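Local coordinates for protein carbohydrate kinase, FGGY (Novosphingobium aromaticivorans, PDB 3H6E) that probably acts as a carbohydrate kinase of the FGGY family, transferring phosphate to a sugar, at residues Leu58-Val69 against Ala214-Ser222; Val202-Leu211 against Pro223-Leu231. All coordinates share one frame; numbering follows the deposited sequence.

Contact 1. Residues Leu58-Val69 against Ala214-Ser222; sequences LDVLSRYADHPV and AIAERTGLS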
ATOM      1  N   LEU A  58      16.734  12.463  14.048  1.00 51.40           N
ATOM      2  CA  LEU A  58      17.040  13.714  14.735  1.00 50.94           C
ATOM      3  C   LEU A  58      18.349  14.286  14.201  1.00 51.51           C
ATOM      4  O   LEU A  58      18.572  15.496  14.244  1.00 52.70           O
ATOM      5  CB  LEU A  58      17.104  13.524  16.252  1.00 50.73           C
ATOM      6  CG  LEU A  58      15.765  13.673  16.978  1.00 51.90           C
ATOM      7  CD1 LEU A  58      15.950  13.603  18.484  1.00 50.68           C
ATOM      8  CD2 LEU A  58      15.078  14.973  16.582  1.00 49.30           C
ATOM      9  N   ASP A  59      19.207  13.404  13.694  1.00 52.39           N
ATOM     10  CA  ASP A  59      20.427  13.812  13.006  1.00 51.80           C
ATOM     11  C   ASP A  59      20.073  14.519  11.709  1.00 52.06           C
ATOM     12  O   ASP A  59      20.366  15.699  11.528  1.00 53.79           O
ATOM     13  CB  ASP A  59      21.298  12.597  12.677  1.00 51.32           C
ATOM     14  CG  ASP A  59      21.894  11.952  13.908  1.00 53.91           C
ATOM     15  OD1 ASP A  59      21.933  12.618  14.966  1.00 53.62           O
ATOM     16  OD2 ASP A  59      22.327  10.781  13.816  1.00 53.94           O
ATOM     17  N   VAL A  60      19.438  13.781  10.806  1.00 53.06           N
ATOM     18  CA  VAL A  60      19.101  14.297   9.486  1.00 53.59           C
ATOM     19  C   VAL A  60      18.231  15.550   9.564  1.00 53.73           C
ATOM     20  O   VAL A  60      18.349  16.445   8.727  1.00 54.50           O
ATOM     21  CB  VAL A  60      18.421  13.215   8.616  1.00 51.27           C
ATOM     22  CG1 VAL A  60      17.317  12.531   9.391  1.00 52.81           C
ATOM     23  CG2 VAL A  60      17.889  13.813   7.324  1.00 51.90           C
ATOM     24  N   LEU A  61      17.366  15.615  10.572  1.00 53.47           N
ATOM     25  CA  LEU A  61      16.544  16.803  10.784  1.00 52.40           C
ATOM     26  C   LEU A  61      17.411  18.014  11.106  1.00 53.60           C
ATOM     27  O   LEU A  61      17.096  19.138  10.708  1.00 52.49           O
ATOM     28  CB  LEU A  61      15.524  16.579  11.903  1.00 51.46           C
ATOM     29  CG  LEU A  61      14.220  15.872  11.529  1.00 49.77           C
ATOM     30  CD1 LEU A  61      13.243  15.956  12.680  1.00 47.34           C
ATOM     31  CD2 LEU A  61      13.614  16.478  10.280  1.00 49.95           C
ATOM     32  N   SER A  62      18.502  17.780  11.829  1.00 52.61           N
ATOM     33  CA  SER A  62      19.435  18.845  12.172  1.00 53.01           C
ATOM     34  C   SER A  62      20.015  19.481  10.916  1.00 55.35           C
ATOM     35  O   SER A  62      20.307  20.676  10.889  1.00 54.89           O
ATOM     36  CB  SER A  62      20.564  18.313  13.059  1.00 53.61           C
ATOM     37  OG  SER A  62      20.084  17.940  14.341  1.00 53.10           O
ATOM     38  N   ARG A  63      20.169  18.673   9.871  1.00 54.34           N
ATOM     39  CA  ARG A  63      20.778  19.129   8.625  1.00 54.52           C
ATOM     40  C   ARG A  63      19.977  20.228   7.926  1.00 55.93           C
ATOM     41  O   ARG A  63      20.540  21.038   7.191  1.00 57.33           O
ATOM     42  CB  ARG A  63      20.998  17.950   7.674  1.00 55.52           C
ATOM     43  CG  ARG A  63      21.882  16.855   8.251  1.00 57.79           C
ATOM     44  CD  ARG A  63      22.379  15.905   7.171  1.00 57.86           C
ATOM     45  NE  ARG A  63      23.256  14.874   7.721  1.00 60.61           N
ATOM     46  CZ  ARG A  63      22.840  13.680   8.133  1.00 59.33           C
ATOM     47  NH1 ARG A  63      23.707  12.805   8.623  1.00 60.67           N
ATOM     48  NH2 ARG A  63      21.557  13.357   8.052  1.00 57.24           N
ATOM     49  N   TYR A  64      18.668  20.257   8.155  1.00 56.45           N
ATOM     50  CA  TYR A  64      17.805  21.221   7.480  1.00 55.59           C
ATOM     51  C   TYR A  64      17.424  22.392   8.383  1.00 55.26           C
ATOM     52  O   TYR A  64      16.309  22.903   8.304  1.00 57.37           O
ATOM     53  CB  TYR A  64      16.533  20.537   6.967  1.00 55.22           C
ATOM     54  CG  TYR A  64      16.772  19.244   6.217  1.00 54.41           C
ATOM     55  CD1 TYR A  64      17.236  19.250   4.908  1.00 53.78           C
ATOM     56  CD2 TYR A  64      16.520  18.016   6.815  1.00 55.63           C
ATOM     57  CE1 TYR A  64      17.451  18.071   4.217  1.00 55.28           C
ATOM     58  CE2 TYR A  64      16.731  16.829   6.134  1.00 54.87           C
ATOM     59  CZ  TYR A  64      17.197  16.862   4.837  1.00 55.88           C
ATOM     60  OH  TYR A  64      17.409  15.683   4.157  1.00 53.54           O
ATOM     61  N   ALA A  65      18.352  22.820   9.233  1.00 56.67           N
ATOM     62  CA  ALA A  65      18.075  23.900  10.178  1.00 56.21           C
ATOM     63  C   ALA A  65      18.147  25.285   9.535  1.00 56.96           C
ATOM     64  O   ALA A  65      17.586  26.246  10.060  1.00 56.43           O
ATOM     65  CB  ALA A  65      19.015  23.818  11.374  1.00 54.90           C
ATOM     66  N   ASP A  66      18.839  25.384   8.405  1.00 57.14           N
ATOM     67  CA  ASP A  66      18.980  26.659   7.707  1.00 55.99           C
ATOM     68  C   ASP A  66      17.760  26.974   6.852  1.00 56.43           C
ATOM     69  O   ASP A  66      17.648  28.067   6.296  1.00 59.55           O
ATOM     70  CB  ASP A  66      20.232  26.656   6.824  1.00 58.99           C
ATOM     71  CG  ASP A  66      21.495  26.984   7.597  1.00 61.49           C
ATOM     72  OD1 ASP A  66      21.531  26.743   8.825  1.00 60.04           O
ATOM     73  OD2 ASP A  66      22.455  27.483   6.970  1.00 62.78           O
ATOM     74  N   HIS A  67      16.845  26.017   6.751  1.00 55.10           N
ATOM     75  CA  HIS A  67      15.700  26.154   5.860  1.00 52.50           C
ATOM     76  C   HIS A  67      14.440  26.662   6.563  1.00 51.54           C
ATOM     77  O   HIS A  67      14.240  26.411   7.751  1.00 49.91           O
ATOM     78  CB  HIS A  67      15.418  24.822   5.166  1.00 54.77           C
ATOM     79  CG  HIS A  67      16.579  24.297   4.380  1.00 52.88           C
ATOM     80  ND1 HIS A  67      17.647  23.655   4.970  1.00 53.00           N
ATOM     81  CD2 HIS A  67      16.838  24.318   3.052  1.00 51.13           C
ATOM     82  CE1 HIS A  67      18.514  23.302   4.038  1.00 52.66           C
ATOM     83  NE2 HIS A  67      18.047  23.691   2.866  1.00 52.20           N
ATOM     84  N   PRO A  68      13.587  27.383   5.814  1.00 50.86           N
ATOM     85  CA  PRO A  68      12.319  27.954   6.284  1.00 50.76           C
ATOM     86  C   PRO A  68      11.248  26.885   6.475  1.00 51.18           C
ATOM     87  O   PRO A  68      10.222  26.924   5.793  1.00 47.88           O
ATOM     88  CB  PRO A  68      11.902  28.882   5.132  1.00 48.73           C
ATOM     89  CG  PRO A  68      13.115  29.028   4.269  1.00 50.63           C
ATOM     90  CD  PRO A  68      13.861  27.752   4.417  1.00 51.15           C
ATOM     91  N   VAL A  69      11.484  25.948   7.388  1.00 47.99           N
ATOM     92  CA  VAL A  69      10.562  24.836   7.593  1.00 46.55           C
ATOM     93  C   VAL A  69       9.352  25.232   8.440  1.00 46.41           C
ATOM     94  O   VAL A  69       9.490  25.715   9.567  1.00 45.25           O
ATOM     95  CB  VAL A  69      11.272  23.618   8.215  1.00 45.11           C
ATOM     96  CG1 VAL A  69      10.307  22.443   8.334  1.00 41.03           C
ATOM     97  CG2 VAL A  69      12.487  23.238   7.380  1.00 45.14           C
ATOM     98  N   ALA A 214      12.140  20.887  23.374  1.00 43.51           N
ATOM     99  CA  ALA A 214      13.356  20.094  23.528  1.00 43.80           C
ATOM    100  C   ALA A 214      13.808  19.501  22.203  1.00 45.14           C
ATOM    101  O   ALA A 214      14.983  19.186  22.028  1.00 48.47           O
ATOM    102  CB  ALA A 214      13.150  18.995  24.555  1.00 49.32           C
ATOM    103  N   ILE A 215      12.871  19.349  21.272  1.00 44.93           N
ATOM    104  CA  ILE A 215      13.190  18.822  19.947  1.00 47.30           C
ATOM    105  C   ILE A 215      13.558  19.926  18.960  1.00 47.41           C
ATOM    106  O   ILE A 215      14.541  19.810  18.230  1.00 47.84           O
ATOM    107  CB  ILE A 215      12.044  17.962  19.377  1.00 45.27           C
ATOM    108  CG1 ILE A 215      12.192  16.518  19.851  1.00 45.39           C
ATOM    109  CG2 ILE A 215      12.040  18.008  17.859  1.00 42.31           C
ATOM    110  CD1 ILE A 215      11.380  15.534  19.054  1.00 44.46           C
ATOM    111  N   ALA A 216      12.768  20.994  18.943  1.00 48.25           N
ATOM    112  CA  ALA A 216      13.063  22.146  18.099  1.00 49.45           C
ATOM    113  C   ALA A 216      14.503  22.579  18.332  1.00 50.18           C
ATOM    114  O   ALA A 216      15.150  23.144  17.450  1.00 49.86           O
ATOM    115  CB  ALA A 216      12.107  23.291  18.407  1.00 45.86           C
ATOM    116  N   GLU A 217      14.997  22.288  19.531  1.00 51.63           N
ATOM    117  CA  GLU A 217      16.335  22.681  19.941  1.00 53.55           C
ATOM    118  C   GLU A 217      17.422  21.947  19.165  1.00 53.56           C
ATOM    119  O   GLU A 217      18.087  22.522  18.305  1.00 53.12           O
ATOM    120  CB  GLU A 217      16.518  22.427  21.439  1.00 55.44           C
ATOM    121  CG  GLU A 217      17.591  23.290  22.070  1.00 58.42           C
ATOM    122  CD  GLU A 217      17.341  24.767  21.836  1.00 61.90           C
ATOM    123  OE1 GLU A 217      16.163  25.147  21.655  1.00 60.13           O
ATOM    124  OE2 GLU A 217      18.318  25.546  21.829  1.00 62.40           O
ATOM    125  N   ARG A 218      17.594  20.669  19.482  1.00 53.37           N
ATOM    126  CA  ARG A 218      18.696  19.882  18.942  1.00 55.62           C
ATOM    127  C   ARG A 218      18.603  19.627  17.436  1.00 53.82           C
ATOM    128  O   ARG A 218      19.498  19.016  16.849  1.00 56.28           O
ATOM    129  CB  ARG A 218      18.814  18.559  19.693  1.00 55.14           C
ATOM    130  CG  ARG A 218      17.480  17.958  20.072  1.00 52.10           C
ATOM    131  CD  ARG A 218      17.402  16.499  19.656  1.00 56.02           C
ATOM    132  NE  ARG A 218      18.578  15.722  20.047  1.00 57.34           N
ATOM    133  CZ  ARG A 218      19.663  15.567  19.292  1.00 54.45           C
ATOM    134  NH1 ARG A 218      19.742  16.149  18.102  1.00 53.04           N
ATOM    135  NH2 ARG A 218      20.677  14.835  19.730  1.00 55.48           N
ATOM    136  N   THR A 219      17.523  20.088  16.812  1.00 51.87           N
ATOM    137  CA  THR A 219      17.410  20.022  15.360  1.00 52.16           C
ATOM    138  C   THR A 219      17.620  21.408  14.775  1.00 52.15           C
ATOM    139  O   THR A 219      17.875  21.561  13.580  1.00 52.24           O
ATOM    140  CB  THR A 219      16.036  19.500  14.909  1.00 51.35           C
ATOM    141  OG1 THR A 219      15.058  20.537  15.057  1.00 50.06           O
ATOM    142  CG2 THR A 219      15.627  18.291  15.732  1.00 51.71           C
ATOM    143  N   GLY A 220      17.509  22.419  15.630  1.00 50.60           N
ATOM    144  CA  GLY A 220      17.675  23.794  15.203  1.00 50.82           C
ATOM    145  C   GLY A 220      16.518  24.257  14.341  1.00 51.50           C
ATOM    146  O   GLY A 220      16.623  25.255  13.628  1.00 52.77           O
ATOM    147  N   LEU A 221      15.414  23.519  14.396  1.00 50.77           N
ATOM    148  CA  LEU A 221      14.197  23.911  13.699  1.00 48.23           C
ATOM    149  C   LEU A 221      13.369  24.831  14.589  1.00 45.61           C
ATOM    150  O   LEU A 221      13.449  24.758  15.814  1.00 45.69           O
ATOM    151  CB  LEU A 221      13.379  22.680  13.300  1.00 49.96           C
ATOM    152  CG  LEU A 221      13.964  21.782  12.208  1.00 48.99           C
ATOM    153  CD1 LEU A 221      13.156  20.505  12.085  1.00 44.81           C
ATOM    154  CD2 LEU A 221      14.019  22.514  10.871  1.00 49.80           C
ATOM    155  N   SER A 222      12.579  25.701  13.968  1.00 44.57           N
ATOM    156  CA  SER A 222      11.769  26.654  14.713  1.00 43.52           C
ATOM    157  C   SER A 222      10.725  25.942  15.558  1.00 44.52           C
ATOM    158  O   SER A 222      10.150  24.943  15.128  1.00 42.44           O
ATOM    159  CB  SER A 222      11.086  27.635  13.762  1.00 44.27           C
ATOM    160  OG  SER A 222      10.119  28.405  14.451  1.00 45.45           O
TER
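The guanidinium group of R218 has L58 CB over one face and S62 OG at its edge, near its plane. The R218 side chain, bent at chi2 and chi3, crosses that of L58 at about a right angle, with R218 CD 3.4 Å from L58 CD1. The other branch, L58 CD2, leans on the methyl of T219, 3.5 Å from T219 CG2. S62 OG, set beside its own backbone N (chi1 -68°), sits 2.8 Å from R218 O and 2.9 Å from L58 O; its single proton can serve either carbonyl. S62 CA also points its hydrogen almost straight at T219 O, and A65 CB rests on the same oxygen. T219 OG1 accepts from L221 N at 3.1 Å, an ST turn spanning G220, whose phi is positive. L221 then packs against the chain that follows helix 58-63: L221 CD2 lies 3.5 Å from Y64 O and 3.9 Å from V69 CG2, while I9 of strand 9-13 backs L61 and V69. Helices 58-63 and 214-219 cross at -64° with axes 9.0 Å apart, a helix-helix packing at the margin of the N-terminal actin-like ATPase domain of FGGY kinases.

Contact 2. Residues Val202-Leu211 against Pro223-Leu231; sequences VRAGDTVGAL and PDVQVLAGL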
ATOM      1  N   VAL A 202      -7.813  11.541  14.475  1.00 25.48           N
ATOM      2  CA  VAL A 202      -7.673  12.844  13.837  1.00 26.83           C
ATOM      3  C   VAL A 202      -7.509  12.624  12.337  1.00 26.52           C
ATOM      4  O   VAL A 202      -7.208  11.511  11.899  1.00 27.60           O
ATOM      5  CB  VAL A 202      -6.464  13.611  14.426  1.00 26.64           C
ATOM      6  CG1 VAL A 202      -5.636  14.279  13.351  1.00 26.05           C
ATOM      7  CG2 VAL A 202      -6.924  14.612  15.473  1.00 25.91           C
ATOM      8  N   ARG A 203      -7.739  13.667  11.548  1.00 28.24           N
ATOM      9  CA  ARG A 203      -7.569  13.574  10.102  1.00 27.77           C
ATOM     10  C   ARG A 203      -6.111  13.798   9.710  1.00 29.30           C
ATOM     11  O   ARG A 203      -5.439  14.674  10.252  1.00 28.50           O
ATOM     12  CB  ARG A 203      -8.510  14.549   9.395  1.00 29.57           C
ATOM     13  CG  ARG A 203      -9.960  14.338   9.806  1.00 32.98           C
ATOM     14  CD  ARG A 203     -10.922  15.309   9.146  1.00 39.48           C
ATOM     15  NE  ARG A 203     -11.327  14.877   7.809  1.00 45.98           N
ATOM     16  CZ  ARG A 203     -12.023  13.772   7.554  1.00 41.07           C
ATOM     17  NH1 ARG A 203     -12.383  12.960   8.541  1.00 39.97           N
ATOM     18  NH2 ARG A 203     -12.348  13.472   6.304  1.00 36.53           N
ATOM     19  N   ALA A 204      -5.633  12.985   8.770  1.00 31.26           N
ATOM     20  CA  ALA A 204      -4.226  12.969   8.360  1.00 29.07           C
ATOM     21  C   ALA A 204      -3.620  14.355   8.134  1.00 30.34           C
ATOM     22  O   ALA A 204      -2.436  14.575   8.401  1.00 31.18           O
ATOM     23  CB  ALA A 204      -4.051  12.103   7.108  1.00 26.91           C
ATOM     24  N   GLY A 205      -4.430  15.285   7.638  1.00 30.17           N
ATOM     25  CA  GLY A 205      -3.954  16.622   7.339  1.00 31.16           C
ATOM     26  C   GLY A 205      -4.046  17.594   8.502  1.00 32.86           C
ATOM     27  O   GLY A 205      -3.521  18.707   8.427  1.00 32.04           O
ATOM     28  N   ASP A 206      -4.723  17.181   9.572  1.00 30.95           N
ATOM     29  CA  ASP A 206      -4.845  18.006  10.768  1.00 30.63           C
ATOM     30  C   ASP A 206      -3.481  18.253  11.371  1.00 30.21           C
ATOM     31  O   ASP A 206      -2.553  17.482  11.152  1.00 31.77           O
ATOM     32  CB  ASP A 206      -5.736  17.332  11.812  1.00 31.08           C
ATOM     33  CG  ASP A 206      -7.201  17.404  11.456  1.00 31.11           C
ATOM     34  OD1 ASP A 206      -7.566  18.280  10.644  1.00 31.66           O
ATOM     35  OD2 ASP A 206      -7.986  16.587  11.986  1.00 31.37           O
ATOM     36  N   THR A 207      -3.365  19.331  12.136  1.00 33.25           N
ATOM     37  CA  THR A 207      -2.131  19.630  12.845  1.00 32.94           C
ATOM     38  C   THR A 207      -2.149  18.942  14.201  1.00 34.11           C
ATOM     39  O   THR A 207      -3.043  19.183  15.015  1.00 36.52           O
ATOM     40  CB  THR A 207      -1.948  21.141  13.063  1.00 34.28           C
ATOM     41  OG1 THR A 207      -1.962  21.818  11.799  1.00 36.34           O
ATOM     42  CG2 THR A 207      -0.633  21.414  13.766  1.00 35.00           C
ATOM     43  N   VAL A 208      -1.173  18.075  14.438  1.00 35.25           N
ATOM     44  CA  VAL A 208      -1.046  17.422  15.732  1.00 36.09           C
ATOM     45  C   VAL A 208      -0.594  18.447  16.763  1.00 36.34           C
ATOM     46  O   VAL A 208      -1.056  18.445  17.904  1.00 37.91           O
ATOM     47  CB  VAL A 208      -0.044  16.254  15.689  1.00 34.74           C
ATOM     48  CG1 VAL A 208       0.041  15.579  17.052  1.00 34.56           C
ATOM     49  CG2 VAL A 208      -0.450  15.256  14.627  1.00 31.53           C
ATOM     50  N   GLY A 209       0.306  19.331  16.350  1.00 36.12           N
ATOM     51  CA  GLY A 209       0.772  20.394  17.218  1.00 37.13           C
ATOM     52  C   GLY A 209       2.116  20.948  16.798  1.00 37.70           C
ATOM     53  O   GLY A 209       2.676  20.544  15.780  1.00 37.62           O
ATOM     54  N   ALA A 210       2.634  21.883  17.588  1.00 39.62           N
ATOM     55  CA  ALA A 210       3.937  22.471  17.323  1.00 39.09           C
ATOM     56  C   ALA A 210       5.048  21.520  17.747  1.00 38.83           C
ATOM     57  O   ALA A 210       4.848  20.653  18.594  1.00 36.75           O
ATOM     58  CB  ALA A 210       4.073  23.799  18.038  1.00 37.16           C
ATOM     59  N   LEU A 211       6.219  21.686  17.145  1.00 41.78           N
ATOM     60  CA  LEU A 211       7.375  20.864  17.472  1.00 41.99           C
ATOM     61  C   LEU A 211       7.731  21.031  18.948  1.00 42.47           C
ATOM     62  O   LEU A 211       7.744  22.150  19.464  1.00 43.50           O
ATOM     63  CB  LEU A 211       8.558  21.276  16.595  1.00 43.49           C
ATOM     64  CG  LEU A 211       9.647  20.243  16.317  1.00 45.28           C
ATOM     65  CD1 LEU A 211       9.060  19.037  15.597  1.00 41.66           C
ATOM     66  CD2 LEU A 211      10.775  20.865  15.500  1.00 43.37           C
ATOM     67  N   PRO A 223      10.479  26.456  16.772  1.00 48.55           N
ATOM     68  CA  PRO A 223       9.446  25.902  17.655  1.00 44.79           C
ATOM     69  C   PRO A 223       8.067  26.039  17.021  1.00 44.05           C
ATOM     70  O   PRO A 223       7.111  25.416  17.478  1.00 44.95           O
ATOM     71  CB  PRO A 223       9.539  26.787  18.902  1.00 43.97           C
ATOM     72  CG  PRO A 223      10.900  27.394  18.848  1.00 45.12           C
ATOM     73  CD  PRO A 223      11.190  27.584  17.396  1.00 44.92           C
ATOM     74  N   ASP A 224       7.978  26.852  15.971  1.00 43.44           N
ATOM     75  CA  ASP A 224       6.719  27.101  15.279  1.00 43.42           C
ATOM     76  C   ASP A 224       6.379  26.011  14.266  1.00 44.11           C
ATOM     77  O   ASP A 224       5.260  25.969  13.747  1.00 40.56           O
ATOM     78  CB  ASP A 224       6.758  28.461  14.581  1.00 43.02           C
ATOM     79  CG  ASP A 224       6.577  29.615  15.548  1.00 46.65           C
ATOM     80  OD1 ASP A 224       5.601  29.583  16.334  1.00 44.03           O
ATOM     81  OD2 ASP A 224       7.405  30.555  15.518  1.00 45.63           O
ATOM     82  N   VAL A 225       7.343  25.140  13.980  1.00 41.43           N
ATOM     83  CA  VAL A 225       7.121  24.047  13.043  1.00 41.97           C
ATOM     84  C   VAL A 225       5.885  23.264  13.458  1.00 42.51           C
ATOM     85  O   VAL A 225       5.712  22.939  14.634  1.00 42.15           O
ATOM     86  CB  VAL A 225       8.329  23.091  12.975  1.00 42.60           C
ATOM     87  CG1 VAL A 225       8.003  21.881  12.106  1.00 40.04           C
ATOM     88  CG2 VAL A 225       9.551  23.815  12.445  1.00 43.50           C
ATOM     89  N   GLN A 226       5.023  22.971  12.489  1.00 39.48           N
ATOM     90  CA  GLN A 226       3.799  22.230  12.760  1.00 39.08           C
ATOM     91  C   GLN A 226       3.881  20.791  12.261  1.00 38.86           C
ATOM     92  O   GLN A 226       4.282  20.536  11.127  1.00 37.60           O
ATOM     93  CB  GLN A 226       2.590  22.937  12.143  1.00 38.14           C
ATOM     94  CG  GLN A 226       2.333  24.332  12.702  1.00 41.61           C
ATOM     95  CD  GLN A 226       2.036  24.327  14.195  1.00 42.00           C
ATOM     96  OE1 GLN A 226       2.229  25.331  14.880  1.00 43.41           O
ATOM     97  NE2 GLN A 226       1.571  23.193  14.705  1.00 40.94           N
ATOM     98  N   VAL A 227       3.504  19.850  13.119  1.00 39.29           N
ATOM     99  CA  VAL A 227       3.480  18.447  12.733  1.00 35.29           C
ATOM    100  C   VAL A 227       2.059  18.031  12.378  1.00 35.91           C
ATOM    101  O   VAL A 227       1.108  18.378  13.077  1.00 35.22           O
ATOM    102  CB  VAL A 227       4.006  17.546  13.853  1.00 34.79           C
ATOM    103  CG1 VAL A 227       4.106  16.115  13.363  1.00 35.91           C
ATOM    104  CG2 VAL A 227       5.359  18.045  14.343  1.00 36.54           C
ATOM    105  N   LEU A 228       1.918  17.295  11.279  1.00 36.28           N
ATOM    106  CA  LEU A 228       0.613  16.796  10.861  1.00 33.65           C
ATOM    107  C   LEU A 228       0.403  15.372  11.353  1.00 31.42           C
ATOM    108  O   LEU A 228       1.362  14.686  11.705  1.00 28.83           O
ATOM    109  CB  LEU A 228       0.475  16.860   9.340  1.00 31.80           C
ATOM    110  CG  LEU A 228      -0.143  18.144   8.775  1.00 35.12           C
ATOM    111  CD1 LEU A 228       0.169  19.346   9.654  1.00 33.28           C
ATOM    112  CD2 LEU A 228       0.306  18.376   7.334  1.00 33.55           C
ATOM    113  N   ALA A 229      -0.851  14.935  11.388  1.00 30.99           N
ATOM    114  CA  ALA A 229      -1.172  13.579  11.813  1.00 28.31           C
ATOM    115  C   ALA A 229      -0.383  12.569  10.991  1.00 27.05           C
ATOM    116  O   ALA A 229       0.253  11.668  11.535  1.00 27.43           O
ATOM    117  CB  ALA A 229      -2.660  13.321  11.689  1.00 26.23           C
ATOM    118  N   GLY A 230      -0.414  12.733   9.674  1.00 27.56           N
ATOM    119  CA  GLY A 230       0.286  11.827   8.785  1.00 27.31           C
ATOM    120  C   GLY A 230      -0.615  10.694   8.341  1.00 26.89           C
ATOM    121  O   GLY A 230      -1.816  10.700   8.625  1.00 26.75           O
ATOM    122  N   LEU A 231      -0.041   9.712   7.657  1.00 24.57           N
ATOM    123  CA  LEU A 231      -0.838   8.632   7.092  1.00 24.13           C
ATOM    124  C   LEU A 231      -0.045   7.366   6.806  1.00 24.99           C
ATOM    125  O   LEU A 231       1.157   7.292   7.051  1.00 24.99           O
ATOM    126  CB  LEU A 231      -1.535   9.102   5.813  1.00 25.61           C
ATOM    127  CG  LEU A 231      -0.703   9.925   4.825  1.00 26.06           C
ATOM    128  CD1 LEU A 231       0.384   9.087   4.173  1.00 27.17           C
ATOM    129  CD2 LEU A 231      -1.605  10.541   3.769  1.00 27.24           C
TER
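V208 CG2 presses against the backbone of A229, 3.3 Å from A229 N. V208 and G209 together oppose the single residue V227, as in a classic beta bulge: V208 N donates to V227 O, and V227 N returns a nearly straight bond to G209 O at 2.9 Å. On the T207 side of the bulge, L228 sets its CG against two carbonyls, 3.4 Å from both G205 O and D206 O. Further along, A229 CB packs against R203 O and A204 O of the type I turn R203-D206, and against V202 CG1 at 3.5 Å. A204 CB in turn butts tightly against G230 O at 3.0 Å and meets L231 CB, while G230 N uses an in-plane lone pair of A204 O. D206 OD2 accepts from R203 N, which comes from above the carboxylate plane. At the opposite end the L211 and V225 side chains run alongside each other in one direction, and L211 CD1 meets V227 CG2 at 4.0 Å; I72 of strand 71-76 touches both L211 and V225. Q226, bent at chi2 (-61°), folds its amide back over the neighbouring strand near T207 and A210. Strand 207-210 is thus an antiparallel edge strand, bulged once, on the mixed sheet of the N-terminal domain, in the actin-like ATPase fold of this family.

Contacts 1 and 2 interlock along the chain: strand 207-210 leads into helix 213-219, which returns through L221 and S222 to strand 226-232, so the helical half of contact 1 connects the two strands of contact 2. Their centres lie about 16 Å apart, and they meet directly. L211 CD2 is wedged 3.7 Å from A216 CA and 3.9 Å from L221 CB, while V69 O lies 3.4 Å from V225 CG2. V69 leads into strand 71-76, which pairs with strand 226-232; helix 213-219 thus joins two strands of that sheet, and helix 50-63 leads through V69 into a third. The contact centres are about 30 and 22 Å, respectively, from the centre of the chain.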